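Local coordinates for protein nucleoporin NUP82 (Chaetomium thermophilum, PDB 5CWW) that probably acts as a structural component of the nuclear pore complex and as a docking partner for transport factors, here represented by its N-terminal beta-propeller domain, at residues 177-182 / 257-262; 181-186 / 286-291; 225-230 / 449-454; 330-335 / 360-365; 508-513 / 551-556. All blocks are in the same frame, centred on the assembly; numbering follows the deposited sequence.

Contact 1. Residues 177-182 / 257-262; sequences SAVWHP and ACFPTR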
# COMPACT_ATOMS: atom_id res chain seq x y z
N SER B 177 0.85 4.49 4.53
CA SER B 177 0.83 3.19 5.17
C SER B 177 2.15 2.88 5.84
O SER B 177 3.22 3.25 5.36
CB SER B 177 0.50 2.09 4.15
OG SER B 177 -0.73 2.35 3.51
N ALA B 178 2.05 2.20 6.98
CA ALA B 178 3.19 1.61 7.65
C ALA B 178 2.83 0.19 8.01
O ALA B 178 1.91 -0.04 8.80
CB ALA B 178 3.57 2.41 8.88
N VAL B 179 3.54 -0.77 7.42
CA VAL B 179 3.26 -2.18 7.65
C VAL B 179 4.55 -2.93 7.90
O VAL B 179 5.55 -2.73 7.21
CB VAL B 179 2.51 -2.82 6.46
CG1 VAL B 179 1.10 -2.25 6.37
CG2 VAL B 179 3.26 -2.61 5.16
N TRP B 180 4.54 -3.79 8.91
CA TRP B 180 5.72 -4.55 9.28
C TRP B 180 5.87 -5.73 8.32
O TRP B 180 4.88 -6.35 7.93
CB TRP B 180 5.62 -5.03 10.73
CG TRP B 180 5.52 -3.90 11.71
CD1 TRP B 180 4.39 -3.27 12.14
CD2 TRP B 180 6.61 -3.24 12.37
NE1 TRP B 180 4.70 -2.27 13.03
CE2 TRP B 180 6.06 -2.23 13.19
CE3 TRP B 180 8.00 -3.41 12.36
CZ2 TRP B 180 6.85 -1.39 13.98
CZ3 TRP B 180 8.78 -2.57 13.15
CH2 TRP B 180 8.20 -1.58 13.94
N HIS B 181 7.10 -6.03 7.93
CA HIS B 181 7.33 -7.10 6.97
C HIS B 181 7.10 -8.46 7.64
O HIS B 181 7.67 -8.73 8.69
CB HIS B 181 8.74 -7.03 6.39
CG HIS B 181 8.88 -7.76 5.09
ND1 HIS B 181 8.75 -9.13 4.99
CD2 HIS B 181 9.12 -7.31 3.83
CE1 HIS B 181 8.91 -9.49 3.73
NE2 HIS B 181 9.14 -8.41 3.01
N PRO B 182 6.25 -9.32 7.04
CA PRO B 182 5.95 -10.63 7.63
C PRO B 182 7.18 -11.49 7.89
O PRO B 182 7.14 -12.38 8.74
CB PRO B 182 5.05 -11.29 6.57
CG PRO B 182 4.49 -10.18 5.78
CD PRO B 182 5.50 -9.09 5.79
N ALA B 257 -1.37 0.44 1.33
CA ALA B 257 -0.56 -0.71 0.95
C ALA B 257 -0.60 -1.74 2.07
O ALA B 257 -0.79 -1.40 3.24
CB ALA B 257 0.87 -0.29 0.67
N CYS B 258 -0.44 -3.01 1.70
CA CYS B 258 -0.42 -4.07 2.69
C CYS B 258 0.37 -5.27 2.21
O CYS B 258 0.57 -5.46 1.01
CB CYS B 258 -1.85 -4.49 3.03
SG CYS B 258 -2.72 -5.28 1.66
N PHE B 259 0.85 -6.06 3.17
CA PHE B 259 1.33 -7.41 2.89
C PHE B 259 0.17 -8.36 3.14
O PHE B 259 -0.74 -8.05 3.90
CB PHE B 259 2.51 -7.78 3.78
CG PHE B 259 3.80 -7.13 3.37
CD1 PHE B 259 4.49 -7.58 2.26
CD2 PHE B 259 4.34 -6.09 4.11
CE1 PHE B 259 5.68 -6.99 1.88
CE2 PHE B 259 5.53 -5.50 3.74
CZ PHE B 259 6.20 -5.95 2.62
N PRO B 260 0.20 -9.53 2.48
CA PRO B 260 -0.83 -10.51 2.83
C PRO B 260 -0.77 -10.88 4.30
O PRO B 260 0.30 -10.81 4.92
CB PRO B 260 -0.48 -11.71 1.95
CG PRO B 260 0.14 -11.10 0.75
CD PRO B 260 0.95 -9.94 1.29
N THR B 261 -1.92 -11.24 4.84
CA THR B 261 -2.03 -11.87 6.15
C THR B 261 -0.99 -12.98 6.23
O THR B 261 -0.80 -13.70 5.26
CB THR B 261 -3.44 -12.43 6.38
OG1 THR B 261 -3.75 -13.36 5.33
CG2 THR B 261 -4.47 -11.32 6.38
N ARG B 262 -0.31 -13.12 7.37
CA ARG B 262 0.77 -14.10 7.43
C ARG B 262 0.19 -15.51 7.51
O ARG B 262 -1.01 -15.70 7.31
CB ARG B 262 1.70 -13.85 8.62
CG ARG B 262 3.15 -14.24 8.35
CD ARG B 262 3.91 -14.59 9.62
NE ARG B 262 5.27 -15.03 9.34
CZ ARG B 262 6.16 -15.37 10.27
NH1 ARG B 262 5.84 -15.32 11.55
NH2 ARG B 262 7.38 -15.76 9.91
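Phe259 packs its ring against Pro182, Val179 and His181. Pro182 lies over one ring face in a CH-pi contact. Pro182 CD is 3.8 Å from the centroid of the Phe259 ring and 24° off the ring normal. It is offset toward the rim, so that the closest ring atom is Phe259 CG. The proline ring continues past that rim, with Pro182 CG 3.7 Å from Phe259 CB. Val179 splits its two methyls. With CG1 anti to the carbonyl carbon (chi1 -68°), Val179 CG2 sits between the backbone N and that carbon and meets Phe259 CD2 at 3.8 Å. Val179 CG1 is 3.8 Å from Ala257 O. At the far end of the phenyl ring, Phe259 CZ approaches His181 CD2 to 3.4 Å. The two ring planes meet obliquely, 50° apart. The polar link is at the Ser177 end, where Ala257 N donates to Ser177 OG at 3.0 Å. At the other end the CG of Arg262, in a poorly ordered side chain, touches Pro182 CB. The segments run in roughly the same direction, as expected for the inner strands of neighbouring propeller blades. Strand 175-180 pairs with 189-194 in its own sheet, and strand 254-258 pairs with 272-276. Cys258 turns away to strand 389-395, and Trp180 packs on strand 128-132.

Contact 2. Residues 181-186 / 286-291; sequences HPLGVN and PLLPQR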
# COMPACT_ATOMS: atom_id res chain seq x y z
N HIS B 181 7.10 -6.03 7.93
CA HIS B 181 7.33 -7.10 6.97
C HIS B 181 7.10 -8.46 7.64
O HIS B 181 7.67 -8.73 8.69
CB HIS B 181 8.74 -7.03 6.39
CG HIS B 181 8.88 -7.76 5.09
ND1 HIS B 181 8.75 -9.13 4.99
CD2 HIS B 181 9.12 -7.31 3.83
CE1 HIS B 181 8.91 -9.49 3.73
NE2 HIS B 181 9.14 -8.41 3.01
N PRO B 182 6.25 -9.32 7.04
CA PRO B 182 5.95 -10.63 7.63
C PRO B 182 7.18 -11.49 7.89
O PRO B 182 7.14 -12.38 8.74
CB PRO B 182 5.05 -11.29 6.57
CG PRO B 182 4.49 -10.18 5.78
CD PRO B 182 5.50 -9.09 5.79
N LEU B 183 8.26 -11.24 7.16
CA LEU B 183 9.46 -12.07 7.22
C LEU B 183 10.64 -11.32 7.83
O LEU B 183 11.77 -11.80 7.79
CB LEU B 183 9.82 -12.56 5.82
CG LEU B 183 8.71 -13.29 5.06
CD1 LEU B 183 9.20 -13.70 3.68
CD2 LEU B 183 8.20 -14.49 5.83
N GLY B 184 10.38 -10.14 8.39
CA GLY B 184 11.42 -9.34 9.00
C GLY B 184 12.01 -10.00 10.23
O GLY B 184 11.27 -10.54 11.05
N VAL B 185 13.33 -9.96 10.35
CA VAL B 185 14.02 -10.52 11.51
C VAL B 185 13.51 -9.85 12.78
O VAL B 185 13.46 -8.62 12.87
CB VAL B 185 15.55 -10.34 11.40
CG1 VAL B 185 16.26 -10.97 12.60
CG2 VAL B 185 16.06 -10.96 10.10
N ASN B 186 13.13 -10.66 13.76
CA ASN B 186 12.60 -10.17 15.04
C ASN B 186 11.36 -9.29 14.89
O ASN B 186 10.96 -8.61 15.83
CB ASN B 186 13.68 -9.39 15.80
CG ASN B 186 14.89 -10.24 16.14
OD1 ASN B 186 14.77 -11.43 16.42
ND2 ASN B 186 16.07 -9.63 16.11
N PRO B 286 9.47 -10.31 -5.60
CA PRO B 286 9.57 -10.46 -4.14
C PRO B 286 10.22 -9.26 -3.45
O PRO B 286 11.36 -8.92 -3.77
CB PRO B 286 10.45 -11.70 -4.00
CG PRO B 286 11.37 -11.62 -5.16
CD PRO B 286 10.65 -10.88 -6.27
N LEU B 287 9.50 -8.64 -2.52
CA LEU B 287 10.04 -7.52 -1.76
C LEU B 287 10.54 -8.00 -0.41
O LEU B 287 9.75 -8.40 0.45
CB LEU B 287 8.97 -6.44 -1.57
CG LEU B 287 9.42 -5.18 -0.83
CD1 LEU B 287 10.47 -4.42 -1.63
CD2 LEU B 287 8.23 -4.28 -0.52
N LEU B 288 11.86 -7.97 -0.23
CA LEU B 288 12.49 -8.45 1.00
C LEU B 288 13.44 -7.41 1.59
O LEU B 288 14.09 -6.66 0.85
CB LEU B 288 13.25 -9.75 0.73
CG LEU B 288 12.43 -11.02 0.51
CD1 LEU B 288 13.33 -12.14 0.02
CD2 LEU B 288 11.72 -11.43 1.79
N PRO B 289 13.54 -7.36 2.92
CA PRO B 289 14.64 -6.59 3.51
C PRO B 289 15.98 -7.28 3.28
O PRO B 289 15.99 -8.39 2.75
CB PRO B 289 14.28 -6.53 5.00
CG PRO B 289 13.32 -7.65 5.22
CD PRO B 289 12.59 -7.85 3.94
N GLN B 290 17.08 -6.64 3.66
CA GLN B 290 18.41 -7.21 3.44
C GLN B 290 18.55 -8.58 4.08
O GLN B 290 19.25 -9.45 3.57
CB GLN B 290 19.49 -6.28 4.00
CG GLN B 290 19.60 -4.96 3.27
CD GLN B 290 20.74 -4.10 3.77
OE1 GLN B 290 21.53 -3.57 2.99
NE2 GLN B 290 20.82 -3.93 5.09
N ARG B 291 17.86 -8.76 5.21
CA ARG B 291 17.86 -10.04 5.92
C ARG B 291 16.43 -10.41 6.27
O ARG B 291 15.63 -9.54 6.60
CB ARG B 291 18.73 -9.95 7.17
CG ARG B 291 20.22 -10.08 6.90
CD ARG B 291 21.05 -9.69 8.11
NE ARG B 291 21.33 -8.26 8.14
CZ ARG B 291 22.37 -7.67 7.55
NH1 ARG B 291 23.25 -8.39 6.86
NH2 ARG B 291 22.52 -6.36 7.64
O HOH W 1 14.55 -8.06 8.46
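His181 has one face of its imidazole overlapped by Pro289. Pro289 CD lies 3.7 Å from the centroid of the His181 ring, 19° off the normal, in a CH-pi contact. With CG anti to the backbone N (chi1 -159°), His181 NE2 reaches Leu287 O and donates to it at 2.6 Å, nearly straight at 173°. His181 ND1 accepts from Leu183 N at 3.1 Å. Both partners lie in the ring plane, so they fix its rotation, and their pattern is consistent with a neutral imidazole. His181 also starts a type I beta turn, closed by Gly184 N bonding to His181 O. The turn lies in the loop joining strands 175-180 and 189-194 of one propeller blade, and 286-291 follows strand 281-284 of the next. A phenylalanine in place of His181 would probably leave Leu287 O and Leu183 N without these ring partners. Leu183 CD1 meets Leu288 CD2 at 3.9 Å. A water accepts from Val185 N and donates to Arg291 O at 2.6 Å.

Contact 3. Residues 225-230 / 449-454; sequences ADATYL and QWLPPR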
# COMPACT_ATOMS: atom_id res chain seq x y z
N ALA B 225 7.85 2.07 -12.68
CA ALA B 225 6.72 1.77 -13.56
C ALA B 225 7.08 1.95 -15.03
O ALA B 225 6.57 1.23 -15.89
CB ALA B 225 5.52 2.65 -13.20
N ASP B 226 7.97 2.90 -15.30
CA ASP B 226 8.29 3.28 -16.68
C ASP B 226 9.66 2.77 -17.11
O ASP B 226 10.11 3.06 -18.21
CB ASP B 226 8.22 4.80 -16.82
CG ASP B 226 6.86 5.36 -16.43
OD1 ASP B 226 5.84 4.77 -16.84
OD2 ASP B 226 6.83 6.38 -15.71
N ALA B 227 10.31 2.01 -16.23
CA ALA B 227 11.65 1.51 -16.49
C ALA B 227 11.63 0.32 -17.44
O ALA B 227 10.62 -0.37 -17.55
CB ALA B 227 12.32 1.13 -15.18
N THR B 228 12.76 0.08 -18.10
CA THR B 228 12.87 -0.99 -19.09
C THR B 228 13.74 -2.14 -18.58
O THR B 228 13.45 -3.30 -18.87
CB THR B 228 13.46 -0.45 -20.41
OG1 THR B 228 12.64 0.60 -20.91
CG2 THR B 228 13.55 -1.56 -21.46
N TYR B 229 14.79 -1.82 -17.84
CA TYR B 229 15.75 -2.83 -17.39
C TYR B 229 15.89 -2.83 -15.87
O TYR B 229 15.68 -1.81 -15.22
CB TYR B 229 17.11 -2.58 -18.04
CG TYR B 229 17.06 -2.59 -19.55
CD1 TYR B 229 16.94 -3.78 -20.26
CD2 TYR B 229 17.13 -1.40 -20.27
CE1 TYR B 229 16.90 -3.78 -21.64
CE2 TYR B 229 17.08 -1.40 -21.65
CZ TYR B 229 16.96 -2.59 -22.33
OH TYR B 229 16.92 -2.59 -23.71
N LEU B 230 16.24 -3.99 -15.31
CA LEU B 230 16.26 -4.18 -13.86
C LEU B 230 17.37 -3.40 -13.14
O LEU B 230 17.34 -3.29 -11.91
CB LEU B 230 16.40 -5.68 -13.52
CG LEU B 230 17.59 -6.47 -14.10
CD1 LEU B 230 18.92 -6.13 -13.44
CD2 LEU B 230 17.33 -7.95 -13.96
N GLN B 449 8.78 -11.45 -10.11
CA GLN B 449 9.13 -10.96 -11.43
C GLN B 449 10.05 -9.74 -11.35
O GLN B 449 9.91 -8.89 -10.47
CB GLN B 449 7.88 -10.61 -12.23
CG GLN B 449 7.04 -11.82 -12.62
CD GLN B 449 6.01 -11.51 -13.69
OE1 GLN B 449 6.22 -10.65 -14.55
NE2 GLN B 449 4.88 -12.21 -13.64
N TRP B 450 11.00 -9.69 -12.28
CA TRP B 450 11.90 -8.56 -12.43
C TRP B 450 11.86 -8.07 -13.87
O TRP B 450 11.48 -8.81 -14.77
CB TRP B 450 13.34 -8.94 -12.07
CG TRP B 450 13.54 -9.35 -10.64
CD1 TRP B 450 14.03 -8.58 -9.64
CD2 TRP B 450 13.26 -10.64 -10.06
NE1 TRP B 450 14.08 -9.30 -8.47
CE2 TRP B 450 13.62 -10.56 -8.70
CE3 TRP B 450 12.76 -11.84 -10.57
CZ2 TRP B 450 13.48 -11.65 -7.84
CZ3 TRP B 450 12.62 -12.91 -9.70
CH2 TRP B 450 12.98 -12.81 -8.35
N LEU B 451 12.26 -6.82 -14.09
CA LEU B 451 12.43 -6.32 -15.44
C LEU B 451 13.57 -7.08 -16.11
O LEU B 451 14.40 -7.68 -15.43
CB LEU B 451 12.72 -4.82 -15.44
CG LEU B 451 11.54 -3.93 -15.04
CD1 LEU B 451 12.03 -2.52 -14.72
CD2 LEU B 451 10.50 -3.89 -16.15
N PRO B 452 13.61 -7.08 -17.46
CA PRO B 452 14.67 -7.80 -18.17
C PRO B 452 16.07 -7.24 -17.90
O PRO B 452 16.20 -6.08 -17.52
CB PRO B 452 14.31 -7.61 -19.64
CG PRO B 452 12.88 -7.23 -19.65
CD PRO B 452 12.61 -6.51 -18.38
N PRO B 453 17.11 -8.07 -18.09
CA PRO B 453 18.48 -7.55 -18.09
C PRO B 453 18.79 -6.84 -19.40
O PRO B 453 18.09 -7.07 -20.39
CB PRO B 453 19.33 -8.80 -17.92
CG PRO B 453 18.53 -9.88 -18.56
CD PRO B 453 17.08 -9.53 -18.29
N ARG B 454 19.80 -5.98 -19.41
CA ARG B 454 20.18 -5.27 -20.63
C ARG B 454 20.72 -6.22 -21.69
O ARG B 454 20.82 -5.86 -22.86
CB ARG B 454 21.21 -4.18 -20.31
CG ARG B 454 20.66 -3.08 -19.41
CD ARG B 454 21.71 -2.04 -19.10
NE ARG B 454 21.20 -1.01 -18.19
CZ ARG B 454 20.50 0.05 -18.56
NH1 ARG B 454 20.20 0.25 -19.84
NH2 ARG B 454 20.09 0.92 -17.65
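Tyr229 has its ring held between two side chains. Arg454 CG lies over one face, 4.0 Å from the centroid of the Tyr229 ring, in a CH-pi contact. Thr228 CG2 lies over the opposite face. Pro452 O comes up at the ring edge, in plane. The Arg454 guanidinium is tilted 36° from the ring, with NH1 3.5 Å from Tyr229 CD2, and its NE forms a salt bridge with Asp231. An alanine in place of Tyr229 would probably open a gap between Thr228 and Arg454 and leave Arg454 CG without a ring to pack on. Pro452 O also accepts from Leu230 N at 3.0 Å, and Tyr229 CA adds a CA-H...O contact at 3.3 Å. With Leu230 CG between its backbone N and carbonyl carbon (chi1 55°), Leu230 CD2 turns onto Leu451 O at 3.3 Å. Leu451 reaches back with CD1, 3.7 Å from Ala227 CB. Earlier in 225-230, Asp226 forms a salt bridge with a basic side chain of another protein chain. Residues 451-453 have the backbone angles of a polyproline II segment, and the contact joins this extended segment to the loop after helix 221-225 at the surface of the propeller domain.

Contact 4. Residues 330-335 / 360-365; sequences QLEWMS and PSRPGL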
# COMPACT_ATOMS: atom_id res chain seq x y z
N GLN B 330 13.56 -16.44 -11.56
CA GLN B 330 13.17 -17.06 -10.30
C GLN B 330 14.18 -18.13 -9.88
O GLN B 330 14.47 -18.28 -8.69
CB GLN B 330 11.79 -17.69 -10.42
CG GLN B 330 10.65 -16.69 -10.44
CD GLN B 330 9.29 -17.36 -10.36
OE1 GLN B 330 9.19 -18.58 -10.26
NE2 GLN B 330 8.23 -16.56 -10.40
N LEU B 331 14.70 -18.87 -10.85
CA LEU B 331 15.70 -19.89 -10.57
C LEU B 331 17.01 -19.25 -10.11
O LEU B 331 17.70 -19.78 -9.24
CB LEU B 331 15.94 -20.76 -11.81
CG LEU B 331 17.01 -21.84 -11.68
CD1 LEU B 331 16.74 -22.74 -10.49
CD2 LEU B 331 17.09 -22.65 -12.96
N GLU B 332 17.34 -18.11 -10.69
CA GLU B 332 18.53 -17.37 -10.32
C GLU B 332 18.39 -16.84 -8.89
O GLU B 332 19.33 -16.91 -8.09
CB GLU B 332 18.78 -16.22 -11.30
CG GLU B 332 20.10 -15.50 -11.10
CD GLU B 332 20.37 -14.49 -12.20
OE1 GLU B 332 19.53 -14.37 -13.12
OE2 GLU B 332 21.42 -13.81 -12.14
N TRP B 333 17.21 -16.31 -8.58
CA TRP B 333 16.89 -15.84 -7.24
C TRP B 333 17.06 -16.96 -6.21
O TRP B 333 17.69 -16.77 -5.17
CB TRP B 333 15.46 -15.29 -7.22
CG TRP B 333 15.02 -14.71 -5.91
CD1 TRP B 333 15.24 -13.44 -5.46
CD2 TRP B 333 14.26 -15.37 -4.89
NE1 TRP B 333 14.68 -13.27 -4.22
CE2 TRP B 333 14.07 -14.44 -3.85
CE3 TRP B 333 13.73 -16.66 -4.75
CZ2 TRP B 333 13.37 -14.76 -2.69
CZ3 TRP B 333 13.04 -16.97 -3.60
CH2 TRP B 333 12.86 -16.02 -2.58
N MET B 334 16.50 -18.12 -6.51
CA MET B 334 16.54 -19.26 -5.60
C MET B 334 17.96 -19.79 -5.40
O MET B 334 18.30 -20.26 -4.32
CB MET B 334 15.64 -20.38 -6.11
CG MET B 334 15.60 -21.62 -5.21
SD MET B 334 15.12 -21.25 -3.50
CE MET B 334 13.43 -20.70 -3.74
N SER B 335 18.78 -19.73 -6.45
CA SER B 335 20.13 -20.26 -6.39
C SER B 335 20.97 -19.51 -5.35
O SER B 335 21.91 -20.05 -4.78
CB SER B 335 20.81 -20.20 -7.76
OG SER B 335 21.16 -18.87 -8.09
N PRO B 360 18.62 -12.33 -1.79
CA PRO B 360 19.38 -12.55 -3.03
C PRO B 360 19.68 -11.23 -3.73
O PRO B 360 18.82 -10.34 -3.77
CB PRO B 360 18.44 -13.41 -3.87
CG PRO B 360 17.63 -14.16 -2.86
CD PRO B 360 17.43 -13.20 -1.72
N SER B 361 20.88 -11.10 -4.28
CA SER B 361 21.28 -9.90 -5.00
C SER B 361 20.90 -10.00 -6.47
O SER B 361 20.71 -8.99 -7.14
CB SER B 361 22.78 -9.65 -4.86
OG SER B 361 23.11 -9.31 -3.52
N ARG B 362 20.80 -11.23 -6.97
CA ARG B 362 20.38 -11.48 -8.34
C ARG B 362 18.94 -11.99 -8.36
O ARG B 362 18.51 -12.64 -7.41
CB ARG B 362 21.30 -12.49 -9.02
CG ARG B 362 22.78 -12.19 -8.86
CD ARG B 362 23.63 -13.32 -9.40
NE ARG B 362 25.03 -13.18 -9.01
CZ ARG B 362 25.99 -14.05 -9.33
NH1 ARG B 362 25.70 -15.12 -10.05
NH2 ARG B 362 27.24 -13.84 -8.93
N PRO B 363 18.18 -11.69 -9.43
CA PRO B 363 18.56 -10.90 -10.60
C PRO B 363 18.72 -9.42 -10.28
O PRO B 363 19.42 -8.70 -10.99
CB PRO B 363 17.39 -11.11 -11.58
CG PRO B 363 16.63 -12.28 -11.05
CD PRO B 363 16.82 -12.25 -9.58
N GLY B 364 18.07 -8.97 -9.20
CA GLY B 364 18.16 -7.59 -8.76
C GLY B 364 17.43 -7.38 -7.45
O GLY B 364 16.66 -8.25 -7.03
N LEU B 365 17.66 -6.24 -6.81
CA LEU B 365 17.05 -5.97 -5.51
C LEU B 365 15.60 -5.51 -5.65
O LEU B 365 14.77 -5.77 -4.79
CB LEU B 365 17.85 -4.91 -4.75
CG LEU B 365 19.33 -5.19 -4.50
CD1 LEU B 365 19.89 -4.15 -3.54
CD2 LEU B 365 19.57 -6.59 -3.97
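Trp333 presents a face of its indole to Pro360. Pro360 CG stands 3.6 Å from the centroid of the five-membered ring of Trp333, 20° off the normal, in a CH-pi contact. Pro360 CG comes within 3.4 Å of Trp333 NE1, and Pro360 CB is 3.6 Å from Trp333 CD1. The base of the same side chain meets a second proline, Pro363, whose CD is 4.1 Å from Trp333 CB. Between the two prolines, Arg362 O takes a CA-H...O contact from Trp333 CA at 3.6 Å. The preceding helix residue, Glu332, adds a second contact. Its chain is extended, with CG anti to the backbone N (chi1 -172°), and this carries Glu332 OE2 across Arg362, 3.4 Å from Arg362 CB. The peptide bond between Arg362 and Pro363 is cis, which bends the chain where it passes the helix. Further out, the rings of Trp450 and Trp267 meet the indole, and Pro286 and Met270 also touch it. Pro363 packs on Trp450, and Pro360 on Glu336 and Ile337 of the same helix 321-338. The chemistry is therefore mainly that of proline on tryptophan. Arg362 NE has a long, weak ion pair with Glu336. Glu332 OE2 and Arg362 NE are 4.8 Å apart, with carboxylate and guanidinium planes 80° apart, so any attraction between these opposite charges is probably long-range rather than a salt bridge.

Contact 5. Residues 508-513 / 551-556; sequences AGITYI and RIFTQT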
# COMPACT_ATOMS: atom_id res chain seq x y z
N ALA B 508 -20.04 6.39 9.28
CA ALA B 508 -21.45 6.01 9.25
C ALA B 508 -21.71 4.78 10.12
O ALA B 508 -22.79 4.64 10.69
CB ALA B 508 -21.90 5.75 7.83
N GLY B 509 -20.71 3.90 10.22
CA GLY B 509 -20.84 2.71 11.04
C GLY B 509 -19.79 1.65 10.75
O GLY B 509 -18.87 1.87 9.96
N ILE B 510 -19.95 0.49 11.39
CA ILE B 510 -19.01 -0.62 11.25
C ILE B 510 -19.73 -1.84 10.67
O ILE B 510 -20.88 -2.11 11.02
CB ILE B 510 -18.37 -1.00 12.60
CG1 ILE B 510 -17.71 0.23 13.23
CG2 ILE B 510 -17.34 -2.12 12.40
CD1 ILE B 510 -17.19 0.01 14.64
N THR B 511 -19.05 -2.57 9.79
CA THR B 511 -19.61 -3.74 9.14
C THR B 511 -18.70 -4.96 9.26
O THR B 511 -17.49 -4.87 9.03
CB THR B 511 -19.88 -3.48 7.64
OG1 THR B 511 -20.79 -2.38 7.51
CG2 THR B 511 -20.48 -4.71 6.96
N TYR B 512 -19.29 -6.09 9.62
CA TYR B 512 -18.60 -7.38 9.64
C TYR B 512 -18.78 -8.09 8.31
O TYR B 512 -19.88 -8.10 7.75
CB TYR B 512 -19.12 -8.26 10.78
CG TYR B 512 -18.62 -9.69 10.75
CD1 TYR B 512 -17.38 -10.03 11.27
CD2 TYR B 512 -19.40 -10.70 10.19
CE1 TYR B 512 -16.93 -11.33 11.24
CE2 TYR B 512 -18.95 -12.01 10.16
CZ TYR B 512 -17.71 -12.32 10.69
OH TYR B 512 -17.25 -13.62 10.66
N ILE B 513 -17.71 -8.68 7.79
CA ILE B 513 -17.74 -9.39 6.52
C ILE B 513 -17.02 -10.72 6.68
O ILE B 513 -16.00 -10.80 7.37
CB ILE B 513 -17.06 -8.58 5.38
CG1 ILE B 513 -17.78 -7.25 5.16
CG2 ILE B 513 -17.03 -9.39 4.09
CD1 ILE B 513 -17.01 -6.27 4.30
N ARG B 551 -24.21 -5.38 9.41
CA ARG B 551 -23.85 -4.18 10.15
C ARG B 551 -24.02 -4.40 11.64
O ARG B 551 -25.06 -4.85 12.10
CB ARG B 551 -24.69 -2.99 9.70
CG ARG B 551 -24.34 -1.72 10.46
CD ARG B 551 -24.79 -0.48 9.73
NE ARG B 551 -24.20 -0.35 8.41
CZ ARG B 551 -24.25 0.76 7.68
NH1 ARG B 551 -23.69 0.80 6.48
NH2 ARG B 551 -24.85 1.84 8.16
N ILE B 552 -22.97 -4.06 12.39
CA ILE B 552 -22.94 -4.27 13.83
C ILE B 552 -23.22 -2.97 14.58
O ILE B 552 -23.66 -2.98 15.73
CB ILE B 552 -21.60 -4.85 14.27
CG1 ILE B 552 -20.47 -3.87 13.94
CG2 ILE B 552 -21.36 -6.18 13.58
CD1 ILE B 552 -19.18 -4.25 14.53
N PHE B 553 -22.94 -1.85 13.92
CA PHE B 553 -23.02 -0.54 14.55
C PHE B 553 -23.29 0.56 13.54
O PHE B 553 -22.75 0.54 12.43
CB PHE B 553 -21.73 -0.23 15.31
CG PHE B 553 -21.67 1.16 15.87
CD1 PHE B 553 -22.34 1.48 17.03
CD2 PHE B 553 -20.94 2.15 15.23
CE1 PHE B 553 -22.29 2.76 17.55
CE2 PHE B 553 -20.89 3.43 15.74
CZ PHE B 553 -21.57 3.74 16.91
N THR B 554 -24.13 1.51 13.93
CA THR B 554 -24.45 2.66 13.10
C THR B 554 -24.40 3.94 13.93
O THR B 554 -25.01 4.02 15.00
CB THR B 554 -25.85 2.53 12.47
OG1 THR B 554 -25.98 1.23 11.88
CG2 THR B 554 -26.05 3.60 11.40
N GLN B 555 -23.66 4.92 13.44
CA GLN B 555 -23.57 6.22 14.09
C GLN B 555 -24.66 7.13 13.53
O GLN B 555 -24.80 7.26 12.31
CB GLN B 555 -22.18 6.83 13.90
CG GLN B 555 -21.95 8.10 14.68
CD GLN B 555 -20.49 8.51 14.74
OE1 GLN B 555 -20.08 9.26 15.62
NE2 GLN B 555 -19.69 8.03 13.79
N THR B 556 -25.41 7.77 14.42
CA THR B 556 -26.57 8.57 14.02
C THR B 556 -26.35 10.07 14.23
O THR B 556 -26.05 10.51 15.34
CB THR B 556 -27.83 8.15 14.81
OG1 THR B 556 -27.58 8.29 16.21
CG2 THR B 556 -28.20 6.71 14.49
O HOH W 2 -25.05 6.06 9.80
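Ile510 and Ile552 set their side chains obliquely across each other, with Ile510 CG2 3.5 Å from Ile552 CD1. At chi1 62° Ile552 CG1 lies between its own backbone N and carbonyl carbon, which brings it to 3.4 Å from Ile510 O. Phe553 joins from the same side of the sheet, its CD2 4.3 Å from Ile510 CG1. Ile552 CG2 reaches on to Tyr512 CB. Ile552 and Phe553 thus both face Ile510, forming a classic beta bulge between antiparallel strands 509-514 and 548-554 of one propeller blade. Ile510 N donates to Phe553 O at 3.0 Å, and Ile552 N donates to Ile510 O at 3.2 Å. On the other side of the sheet, Thr511 and Arg551 cross obliquely without bonding, and Arg551 forms a salt bridge with Glu483. Gly509 sits opposite Thr554, its CA 3.2 Å from Phe553 O, where a side chain would clash. Past the bridge, Gln555 N donates to Ala508 O at 2.9 Å.

How the contacts relate
Contacts 1 to 4 form one connected group: contact 1 touches contact 2, and contacts 2, 3 and 4 touch one another. Contacts 1 and 2 share His181 and Pro182, and Phe259 CZ lies 4.1 Å from Leu287 CD2. Leu288 CD1 of contact 2 lies 3.8 Å from Trp333 CZ2 of contact 4. Trp450 of contact 3 packs on both, with Trp450 CZ2 3.3 Å from Pro286 CD and 3.5 Å from Trp333 CD1. Contact 4 falls within the chain span between the two segments of contact 3. Contact 5 stands apart, on the opposite side of the chain centre from contacts 2, 3 and 4, about 46 Å from contact 4 between centres.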